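Local coordinates for Pre-mRNA splicing helicase-like protein (Chaetomium thermophilum, PDB 4RVQ) that probably acts in pre-mRNA splicing as the spliceosomal helicase Brr2, the noncanonical PWI domain of its N-terminal region perhaps mediating contacts with proteins or RNA, at residues D69-F74 with E80-L85; V93-L98 with R120-E125; A99-R104 with D108-E113. All blocks are in the same frame, centred on the assembly; numbering follows the deposited sequence. Where two conformers were deposited one is given.

Contact 1: D69-F74 with E80-L85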
loop_
_atom_site.group_PDB
_atom_site.type_symbol
_atom_site.label_atom_id
_atom_site.label_comp_id
_atom_site.label_asym_id
_atom_site.label_seq_id
_atom_site.Cartn_x
_atom_site.Cartn_y
_atom_site.Cartn_z
ATOM N N ASP A 69 5.647 11.410 7.884
ATOM C CA ASP A 69 6.606 10.349 8.024
ATOM C C ASP A 69 6.935 9.722 6.678
ATOM O O ASP A 69 8.085 9.403 6.392
ATOM C CB ASP A 69 6.106 9.294 9.007
ATOM C CG ASP A 69 6.091 9.793 10.451
ATOM O OD1 ASP A 69 6.608 10.889 10.722
ATOM O OD2 ASP A 69 5.520 9.077 11.299
ATOM N N LEU A 70 5.938 9.538 5.821
ATOM C CA LEU A 70 6.187 8.955 4.510
ATOM C C LEU A 70 7.027 9.907 3.628
ATOM O O LEU A 70 7.887 9.468 2.851
ATOM C CB LEU A 70 4.874 8.471 3.832
ATOM C CG LEU A 70 4.924 7.276 2.891
ATOM C CD1 LEU A 70 5.342 6.028 3.630
ATOM C CD2 LEU A 70 3.576 7.082 2.219
ATOM N N MET A 71 6.748 11.214 3.725
ATOM C CA MET A 71 7.509 12.134 2.897
ATOM C C MET A 71 8.996 12.076 3.285
ATOM O O MET A 71 9.863 12.133 2.418
ATOM C CB MET A 71 6.982 13.564 3.022
ATOM C CG MET A 71 5.621 13.732 2.328
ATOM S SD MET A 71 4.962 15.408 2.311
ATOM C CE MET A 71 4.793 15.727 4.094
ATOM N N GLU A 72 9.295 12.025 4.584
ATOM C CA GLU A 72 10.666 11.900 5.031
ATOM C C GLU A 72 11.291 10.565 4.580
ATOM O O GLU A 72 12.448 10.538 4.179
ATOM C CB GLU A 72 10.731 12.002 6.541
ATOM C CG GLU A 72 12.168 11.905 7.068
ATOM C CD GLU A 72 12.296 12.106 8.563
ATOM O OE1 GLU A 72 13.234 11.532 9.184
ATOM O OE2 GLU A 72 11.473 12.840 9.145
ATOM N N LEU A 73 10.505 9.490 4.606
ATOM C CA LEU A 73 11.007 8.188 4.206
ATOM C C LEU A 73 11.481 8.217 2.761
ATOM O O LEU A 73 12.441 7.522 2.387
ATOM C CB LEU A 73 9.912 7.141 4.390
ATOM C CG LEU A 73 10.318 5.694 4.123
ATOM C CD1 LEU A 73 11.345 5.219 5.209
ATOM C CD2 LEU A 73 9.093 4.779 4.132
ATOM N N PHE A 74 10.811 9.018 1.941
ATOM C CA PHE A 74 11.099 9.154 0.521
ATOM C C PHE A 74 11.971 10.397 0.245
ATOM O O PHE A 74 11.989 10.899 -0.882
ATOM C CB PHE A 74 9.793 9.150 -0.287
ATOM C CG PHE A 74 9.190 7.764 -0.428
ATOM C CD1 PHE A 74 8.309 7.258 0.528
ATOM C CD2 PHE A 74 9.523 6.957 -1.512
ATOM C CE1 PHE A 74 7.798 5.970 0.390
ATOM C CE2 PHE A 74 9.001 5.687 -1.654
ATOM C CZ PHE A 74 8.146 5.197 -0.711
ATOM N N GLU A 80 4.367 12.063 -5.662
ATOM C CA GLU A 80 3.290 11.318 -6.320
ATOM C C GLU A 80 3.206 9.880 -5.785
ATOM O O GLU A 80 2.113 9.340 -5.579
ATOM C CB GLU A 80 3.434 11.341 -7.843
ATOM C CG GLU A 80 3.186 12.719 -8.454
ATOM C CD GLU A 80 3.010 12.675 -9.956
ATOM O OE1 GLU A 80 3.188 11.604 -10.568
ATOM O OE2 GLU A 80 2.679 13.732 -10.529
ATOM N N LEU A 81 4.353 9.248 -5.548
ATOM C CA LEU A 81 4.360 7.893 -4.995
ATOM C C LEU A 81 3.833 7.948 -3.572
ATOM O O LEU A 81 3.005 7.123 -3.164
ATOM C CB LEU A 81 5.758 7.295 -5.089
ATOM C CG LEU A 81 5.909 5.929 -4.427
ATOM C CD1 LEU A 81 4.902 4.922 -4.975
ATOM C CD2 LEU A 81 7.306 5.405 -4.682
ATOM N N VAL A 82 4.311 8.920 -2.792
ATOM C CA VAL A 82 3.820 9.094 -1.436
ATOM C C VAL A 82 2.277 9.169 -1.409
ATOM O O VAL A 82 1.611 8.454 -0.653
ATOM C CB VAL A 82 4.413 10.361 -0.804
ATOM C CG1 VAL A 82 3.727 10.658 0.504
ATOM C CG2 VAL A 82 5.905 10.194 -0.588
ATOM N N GLN A 83 1.695 10.035 -2.241
ATOM C CA GLN A 83 0.211 10.213 -2.246
ATOM C C GLN A 83 -0.464 8.954 -2.723
ATOM O O GLN A 83 -1.499 8.605 -2.206
ATOM C CB GLN A 83 -0.386 11.397 -3.091
ATOM C CG GLN A 83 -2.047 11.512 -3.108
ATOM C CD GLN A 83 -2.636 12.817 -3.813
ATOM O OE1 GLN A 83 -1.847 13.640 -4.298
ATOM N NE2 GLN A 83 -4.044 12.979 -3.923
ATOM N N LYS A 84 0.093 8.282 -3.728
ATOM C CA LYS A 84 -0.513 7.033 -4.187
ATOM C C LYS A 84 -0.624 6.015 -3.045
ATOM O O LYS A 84 -1.630 5.321 -2.894
ATOM C CB LYS A 84 0.296 6.445 -5.344
ATOM C CG LYS A 84 -0.226 5.135 -5.873
ATOM C CD LYS A 84 0.444 4.725 -7.165
ATOM C CE LYS A 84 -0.044 3.449 -7.729
ATOM N NZ LYS A 84 0.870 3.052 -8.834
ATOM N N LEU A 85 0.439 5.914 -2.249
ATOM C CA LEU A 85 0.425 4.973 -1.148
ATOM C C LEU A 85 -0.605 5.364 -0.083
ATOM O O LEU A 85 -1.358 4.560 0.428
ATOM C CB LEU A 85 1.826 4.847 -0.533
ATOM C CG LEU A 85 2.878 4.264 -1.494
ATOM C CD1 LEU A 85 4.212 4.170 -0.756
ATOM C CD2 LEU A 85 2.472 2.914 -2.085
#
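Phe74, at the point where helix 63-73 ends, packs on Leu81, Val82 and Leu85 of helix 79-87. The two helical segments run roughly antiparallel at 141°, their axes 9.7 Å apart at closest. Phe74 and Leu70 were each modelled in two conformers; the contacts are those of the one described. The Phe74 side chain has CG anti to the carbonyl carbon (chi1 -76°), which directs the ring across to the facing helix. CB begins the contact, 4.0 Å from Val82 CG2. That same methyl continues along CG and CD1, the two side chains pointing opposite ways as they pass. At the rim CE1 comes near Leu85 CD1, while on the other branch CE2 makes the tightest approach, 3.5 Å from Leu81 CD2. CZ meets both leucines, 4.1 Å from Leu85 CD1 and about as far from Leu81 CD2. The methyls of all three partners meet the ring obliquely, whereas Leu70 O lies at the ring's edge, in its plane. One turn back along the helix, Leu70 CD2 lies 3.7 Å from Val82 O and also against Leu85 CB, the two leucine side chains crossing at about a right angle. Val82 is thus wedged: its CG2 serves the phenyl ring, and its CG1 fits between Leu70 CD2 and Met71 CG, the latter at 4.0 Å. Met71 meets the valine with CG alone, the thioether beyond leading away. Helix 23-29 joins the pair through Ile28 on Phe74 and Trp23 and Leu24 on Leu85, within the all-helical PWI-like domain; Tyr32, in the following loop, also touches Phe74. Between the segments the side chains meet carbon to carbon, implying that apolar burial and shape fit, rather than directional polar bonds, hold this helical hairpin together.

Contact 2: V93-L98 with R120-E125. With EDO (1,2-ethanediol), chain F; EDO (1,2-ethanediol), chain G.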
loop_
_atom_site.group_PDB
_atom_site.type_symbol
_atom_site.label_atom_id
_atom_site.label_comp_id
_atom_site.label_asym_id
_atom_site.label_seq_id
_atom_site.Cartn_x
_atom_site.Cartn_y
_atom_site.Cartn_z
ATOM N N VAL A 93 -1.630 -1.944 2.989
ATOM C CA VAL A 93 -1.292 -2.577 4.249
ATOM C C VAL A 93 -1.916 -3.974 4.309
ATOM O O VAL A 93 -1.241 -4.970 4.613
ATOM C CB VAL A 93 -1.769 -1.704 5.441
ATOM C CG1 VAL A 93 -1.687 -2.460 6.711
ATOM C CG2 VAL A 93 -0.957 -0.397 5.535
ATOM N N TRP A 94 -3.228 -4.057 4.102
ATOM C CA TRP A 94 -3.921 -5.302 4.299
ATOM C C TRP A 94 -3.631 -6.329 3.238
ATOM O O TRP A 94 -3.503 -7.525 3.539
ATOM C CB TRP A 94 -5.428 -5.063 4.456
ATOM C CG TRP A 94 -5.742 -4.444 5.787
ATOM C CD1 TRP A 94 -6.023 -3.146 6.063
ATOM C CD2 TRP A 94 -5.821 -5.132 7.021
ATOM N NE1 TRP A 94 -6.268 -2.987 7.379
ATOM C CE2 TRP A 94 -6.148 -4.188 8.014
ATOM C CE3 TRP A 94 -5.655 -6.463 7.394
ATOM C CZ2 TRP A 94 -6.304 -4.540 9.334
ATOM C CZ3 TRP A 94 -5.811 -6.815 8.720
ATOM C CH2 TRP A 94 -6.108 -5.857 9.683
ATOM N N LEU A 95 -3.605 -5.944 1.971
ATOM C CA LEU A 95 -3.353 -6.896 0.923
ATOM C C LEU A 95 -1.916 -7.395 0.897
ATOM O O LEU A 95 -1.676 -8.538 0.501
ATOM C CB LEU A 95 -3.772 -6.382 -0.440
ATOM C CG LEU A 95 -5.263 -6.119 -0.622
ATOM C CD1 LEU A 95 -5.539 -5.403 -1.907
ATOM C CD2 LEU A 95 -6.053 -7.408 -0.460
ATOM N N THR A 96 -0.953 -6.565 1.309
ATOM C CA THR A 96 0.414 -7.048 1.447
ATOM C C THR A 96 0.452 -8.149 2.520
ATOM O O THR A 96 1.055 -9.211 2.347
ATOM C CB THR A 96 1.384 -5.917 1.766
ATOM O OG1 THR A 96 1.381 -4.991 0.670
ATOM C CG2 THR A 96 2.777 -6.432 1.973
ATOM N N ARG A 97 -0.161 -7.879 3.673
ATOM C CA ARG A 97 -0.211 -8.845 4.736
ATOM C C ARG A 97 -0.913 -10.125 4.274
ATOM O O ARG A 97 -0.432 -11.244 4.514
ATOM C CB ARG A 97 -0.905 -8.262 5.965
ATOM C CG ARG A 97 -0.794 -9.163 7.162
ATOM C CD ARG A 97 -1.506 -8.588 8.402
ATOM N NE ARG A 97 -1.602 -9.619 9.421
ATOM C CZ ARG A 97 -2.502 -9.648 10.393
ATOM N NH1 ARG A 97 -3.324 -8.643 10.547
ATOM N NH2 ARG A 97 -2.577 -10.689 11.204
ATOM N N LEU A 98 -2.056 -9.982 3.647
ATOM C CA LEU A 98 -2.814 -11.149 3.189
ATOM C C LEU A 98 -2.025 -11.955 2.169
ATOM O O LEU A 98 -1.998 -13.202 2.224
ATOM C CB LEU A 98 -4.189 -10.726 2.662
ATOM C CG LEU A 98 -5.136 -11.849 2.235
ATOM C CD1 LEU A 98 -5.398 -12.832 3.345
ATOM C CD2 LEU A 98 -6.427 -11.246 1.724
ATOM N N ARG A 120 -14.753 -5.036 3.581
ATOM C CA ARG A 120 -15.417 -5.962 2.672
ATOM C C ARG A 120 -15.205 -5.569 1.211
ATOM O O ARG A 120 -15.015 -6.422 0.347
ATOM C CB ARG A 120 -16.917 -6.088 2.991
ATOM C CG ARG A 120 -17.727 -6.972 2.032
ATOM C CD ARG A 120 -17.280 -8.405 1.987
ATOM N NE ARG A 120 -17.429 -9.001 3.288
ATOM C CZ ARG A 120 -16.735 -10.022 3.706
ATOM N NH1 ARG A 120 -15.827 -10.598 2.906
ATOM N NH2 ARG A 120 -16.900 -10.468 4.949
ATOM N N TRP A 121 -15.268 -4.274 0.895
ATOM C CA TRP A 121 -15.116 -3.833 -0.478
ATOM C C TRP A 121 -13.806 -4.304 -1.105
ATOM O O TRP A 121 -13.753 -4.613 -2.278
ATOM C CB TRP A 121 -15.256 -2.309 -0.582
ATOM C CG TRP A 121 -14.138 -1.475 -0.102
ATOM C CD1 TRP A 121 -13.938 -0.967 1.182
ATOM C CD2 TRP A 121 -13.037 -1.007 -0.886
ATOM N NE1 TRP A 121 -12.767 -0.246 1.218
ATOM C CE2 TRP A 121 -12.204 -0.230 -0.035
ATOM C CE3 TRP A 121 -12.700 -1.139 -2.231
ATOM C CZ2 TRP A 121 -11.054 0.395 -0.497
ATOM C CZ3 TRP A 121 -11.573 -0.525 -2.676
ATOM C CH2 TRP A 121 -10.764 0.240 -1.808
ATOM N N ILE A 122 -12.747 -4.366 -0.297
ATOM C CA ILE A 122 -11.451 -4.819 -0.793
ATOM C C ILE A 122 -11.459 -6.321 -1.049
ATOM O O ILE A 122 -10.961 -6.779 -2.082
ATOM C CB ILE A 122 -10.309 -4.430 0.156
ATOM C CG1 ILE A 122 -10.266 -2.900 0.320
ATOM C CG2 ILE A 122 -8.993 -4.992 -0.351
ATOM C CD1 ILE A 122 -9.147 -2.431 1.250
ATOM N N LEU A 123 -12.035 -7.076 -0.143
ATOM C CA LEU A 123 -12.175 -8.505 -0.334
ATOM C C LEU A 123 -13.047 -8.838 -1.538
ATOM O O LEU A 123 -12.764 -9.782 -2.267
ATOM C CB LEU A 123 -12.704 -9.171 0.924
ATOM C CG LEU A 123 -11.748 -9.090 2.103
ATOM C CD1 LEU A 123 -12.432 -9.606 3.375
ATOM C CD2 LEU A 123 -10.425 -9.845 1.821
ATOM N N ASP A 124 -14.123 -8.057 -1.758
ATOM C CA ASP A 124 -14.942 -8.258 -2.938
ATOM C C ASP A 124 -14.144 -8.016 -4.195
ATOM O O ASP A 124 -14.268 -8.746 -5.186
ATOM C CB ASP A 124 -16.125 -7.297 -2.931
ATOM C CG ASP A 124 -17.229 -7.699 -1.986
ATOM O OD1 ASP A 124 -17.269 -8.825 -1.478
ATOM O OD2 ASP A 124 -18.135 -6.859 -1.769
ATOM N N GLU A 125 -13.295 -7.002 -4.189
ATOM C CA GLU A 125 -12.449 -6.741 -5.343
ATOM C C GLU A 125 -11.488 -7.920 -5.567
ATOM O O GLU A 125 -11.277 -8.381 -6.695
ATOM C CB GLU A 125 -11.648 -5.470 -5.075
ATOM C CG GLU A 125 -11.548 -4.595 -6.178
ATOM C CD GLU A 125 -10.772 -3.332 -6.006
ATOM O OE1 GLU A 125 -11.402 -2.265 -6.039
ATOM O OE2 GLU A 125 -9.575 -3.320 -6.007
HETATM C C1 EDO F . -2.703 -4.912 9.270
HETATM O O1 EDO F . -2.463 -5.879 10.267
HETATM C C2 EDO F . -2.862 -3.546 9.913
HETATM O O2 EDO F . -1.583 -3.180 10.450
HETATM C C1 EDO G . -5.285 0.720 8.837
HETATM O O1 EDO G . -5.811 -0.513 9.346
HETATM C C2 EDO G . -4.591 0.435 7.510
HETATM O O2 EDO G . -4.558 1.614 6.702
#
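Beside the packing of Leu95 on Ile122, the Trp94 indole carries the ethanediol of chain F over one face, its C1 3.4 Å above the plane and shifted toward the rim. At the edge, near the ring plane, Trp94 NE1 donates to O1 of the ethanediol of chain G at 3.2 Å, with a bend at the hydrogen (145°). Ile122 CG1 rests over the centre of the ring of Trp121, its own sequence neighbour. Arg97 stretches out from CG to NE and turns NH1 to O1 of the chain F diol in a weak bond of 2.9 Å. Both diols probably come from the crystallisation liquor. Between the two helices the contact is aliphatic: Ile122 CG2 sits against the fork of Leu95, 3.8 Å from CD2 and equally near CD1. Leu98 CD2 meets Leu123 CD2 at 4.2 Å. In this PWI-like domain the contact brings helix 120-127 against helix 89-99, and Trp94, with CG anti to its carbonyl carbon (chi1 -73°), turns its ring from helix 120-127 toward Glu113, Met114 and Leu119. Replacing Trp94 by an alanine removes the indole, and Met114 and Leu119 would probably be left facing a gap, the chain G diol without its NE1 donor. Ala16 and, from the same helix as Ile122, Leu126 also touch Leu95.

Contact 3: A99-R104 with D108-E113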
loop_
_atom_site.group_PDB
_atom_site.type_symbol
_atom_site.label_atom_id
_atom_site.label_comp_id
_atom_site.label_asym_id
_atom_site.label_seq_id
_atom_site.Cartn_x
_atom_site.Cartn_y
_atom_site.Cartn_z
ATOM N N ALA A 99 -1.380 -11.278 1.230
ATOM C CA ALA A 99 -0.615 -11.990 0.196
ATOM C C ALA A 99 0.500 -12.816 0.796
ATOM O O ALA A 99 0.943 -13.794 0.191
ATOM C CB ALA A 99 -0.050 -11.020 -0.822
ATOM N N ARG A 100 1.016 -12.395 1.937
ATOM C CA ARG A 100 2.107 -13.063 2.631
ATOM C C ARG A 100 1.636 -14.163 3.589
ATOM O O ARG A 100 2.512 -14.871 4.122
ATOM C CB ARG A 100 2.972 -12.005 3.344
ATOM C CG ARG A 100 3.772 -11.225 2.349
ATOM C CD ARG A 100 4.424 -9.955 2.897
ATOM N NE ARG A 100 5.483 -9.509 1.965
ATOM C CZ ARG A 100 6.669 -10.090 1.922
ATOM N NH1 ARG A 100 7.052 -10.913 2.884
ATOM N NH2 ARG A 100 7.496 -9.841 0.943
ATOM N N ALA A 101 0.344 -14.364 3.766
ATOM C CA ALA A 101 -0.209 -15.349 4.677
ATOM C C ALA A 101 -0.490 -16.639 3.904
ATOM O O ALA A 101 -1.238 -16.659 2.942
ATOM C CB ALA A 101 -1.451 -14.819 5.331
ATOM N N GLU A 102 0.185 -17.724 4.330
ATOM C CA GLU A 102 0.097 -19.011 3.664
ATOM C C GLU A 102 -0.887 -19.989 4.306
ATOM O O GLU A 102 -1.462 -20.828 3.629
ATOM C CB GLU A 102 1.487 -19.667 3.683
ATOM C CG GLU A 102 2.638 -18.803 3.163
ATOM C CD GLU A 102 2.747 -18.809 1.640
ATOM O OE1 GLU A 102 1.918 -19.456 0.984
ATOM O OE2 GLU A 102 3.660 -18.148 1.098
ATOM N N SER A 103 -1.020 -19.940 5.631
ATOM C CA SER A 103 -1.834 -20.910 6.331
ATOM C C SER A 103 -3.311 -20.513 6.309
ATOM O O SER A 103 -3.668 -19.317 6.196
ATOM C CB SER A 103 -1.411 -21.072 7.804
ATOM O OG SER A 103 -1.680 -19.907 8.572
ATOM N N ARG A 104 -4.184 -21.500 6.459
ATOM C CA ARG A 104 -5.617 -21.245 6.535
ATOM C C ARG A 104 -5.897 -20.316 7.713
ATOM O O ARG A 104 -6.668 -19.327 7.566
ATOM C CB ARG A 104 -6.406 -22.556 6.711
ATOM C CG ARG A 104 -7.835 -22.344 7.173
ATOM C CD ARG A 104 -8.633 -23.619 7.081
ATOM N NE ARG A 104 -8.866 -24.017 5.699
ATOM C CZ ARG A 104 -9.821 -23.483 4.931
ATOM N NH1 ARG A 104 -10.652 -22.576 5.437
ATOM N NH2 ARG A 104 -9.964 -23.878 3.672
ATOM N N ASP A 108 -7.531 -16.594 7.267
ATOM C CA ASP A 108 -8.851 -16.424 7.846
ATOM C C ASP A 108 -8.859 -15.250 8.835
ATOM O O ASP A 108 -9.772 -14.419 8.834
ATOM C CB ASP A 108 -9.301 -17.712 8.539
ATOM C CG ASP A 108 -10.725 -17.591 9.079
ATOM O OD1 ASP A 108 -11.674 -17.624 8.313
ATOM O OD2 ASP A 108 -10.886 -17.352 10.286
ATOM N N THR A 109 -7.865 -15.210 9.731
ATOM C CA THR A 109 -7.752 -14.147 10.697
ATOM C C THR A 109 -7.713 -12.778 10.003
ATOM O O THR A 109 -8.412 -11.834 10.401
ATOM C CB THR A 109 -6.505 -14.356 11.547
ATOM O OG1 THR A 109 -6.707 -15.515 12.357
ATOM C CG2 THR A 109 -6.234 -13.181 12.427
ATOM N N ILE A 110 -6.885 -12.674 8.971
ATOM C CA ILE A 110 -6.745 -11.418 8.235
ATOM C C ILE A 110 -8.051 -11.029 7.546
ATOM O O ILE A 110 -8.470 -9.868 7.590
ATOM C CB ILE A 110 -5.574 -11.471 7.218
ATOM C CG1 ILE A 110 -4.237 -11.615 7.995
ATOM C CG2 ILE A 110 -5.596 -10.268 6.337
ATOM C CD1 ILE A 110 -3.068 -12.084 7.142
ATOM N N GLU A 111 -8.704 -11.990 6.920
ATOM C CA GLU A 111 -9.962 -11.717 6.243
ATOM C C GLU A 111 -11.027 -11.253 7.229
ATOM O O GLU A 111 -11.809 -10.319 6.908
ATOM C CB GLU A 111 -10.398 -12.965 5.461
ATOM C CG GLU A 111 -9.492 -13.252 4.293
ATOM C CD GLU A 111 -9.576 -14.645 3.696
ATOM O OE1 GLU A 111 -10.277 -15.530 4.209
ATOM O OE2 GLU A 111 -8.908 -14.862 2.659
ATOM N N ARG A 112 -11.112 -11.875 8.397
ATOM C CA ARG A 112 -12.062 -11.435 9.405
ATOM C C ARG A 112 -11.716 -10.031 9.884
ATOM O O ARG A 112 -12.627 -9.186 10.038
ATOM C CB ARG A 112 -12.079 -12.383 10.589
ATOM C CG ARG A 112 -12.630 -13.736 10.320
ATOM C CD ARG A 112 -12.615 -14.520 11.610
ATOM N NE ARG A 112 -13.319 -15.763 11.508
ATOM C CZ ARG A 112 -14.229 -16.190 12.378
ATOM N NH1 ARG A 112 -14.523 -15.491 13.480
ATOM N NH2 ARG A 112 -14.805 -17.349 12.166
ATOM N N GLU A 113 -10.431 -9.760 10.115
ATOM C CA GLU A 113 -10.039 -8.427 10.563
ATOM C C GLU A 113 -10.362 -7.369 9.524
ATOM O O GLU A 113 -10.854 -6.284 9.881
ATOM C CB GLU A 113 -8.542 -8.390 10.921
ATOM C CG GLU A 113 -8.210 -9.188 12.186
ATOM C CD GLU A 113 -6.722 -9.194 12.551
ATOM O OE1 GLU A 113 -5.881 -8.686 11.791
ATOM O OE2 GLU A 113 -6.377 -9.742 13.642
#
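Asp108 N donates to Arg104 O across 2.9 Å, a nearly straight bond (163°) of the i to i+4 helical pattern in the first turn of helix 104-116. The acceptor also has Asp108 CB close by, 3.2 Å from Arg104 O. Ser103 stands at the N-cap, where its OG, in the conformer described, accepts from the backbone N of Glu106. Further back in the loop, Ala101 CB meets Ile110 CD1 at 3.7 Å. Ile110 places CG1 anti to its carbonyl carbon (chi1 -65°), and the extended branch brings CD1 to the alanine methyl; the isoleucine also packs on Trp94, Arg97 and Leu98 of helix 89-99. Asp108 OD2 takes a weak bond from Arg112 NE at 3.2 Å, part of a salt bridge one turn along the helix that probably balances some of the carboxylate's charge. Arg104 is not in contact with that carboxylate, NH1 lying 5.8 Å from Asp108 OD1, and its side chain is about 5 Å from a bound sulfate. The serine cap and the first-turn bond thus mark where the helix begins, while the loop meets the helix's side through one apolar contact, Ala101 on Ile110.

From the N terminus, contact 1 comes first: it closes a short connection and pairs helix 63-73 with helix 79-87. Helix 79-87 leads straight into helix 89-99, which opens contact 2, a longer loop that returns with helix 120-127. Contact 3 sits within that longer loop, joining the turn after helix 89-99 to helix 104-116. Contact 1 is therefore in series with the other two and lies on the opposite side of the chain's centre, about 21 Å between centres from contact 2. Contacts 2 and 3 adjoin, bridged by the Arg97 to Glu113 salt bridge, which ties helix 89-99 to helix 104-116, while Leu123 packs against the backbone at Glu111.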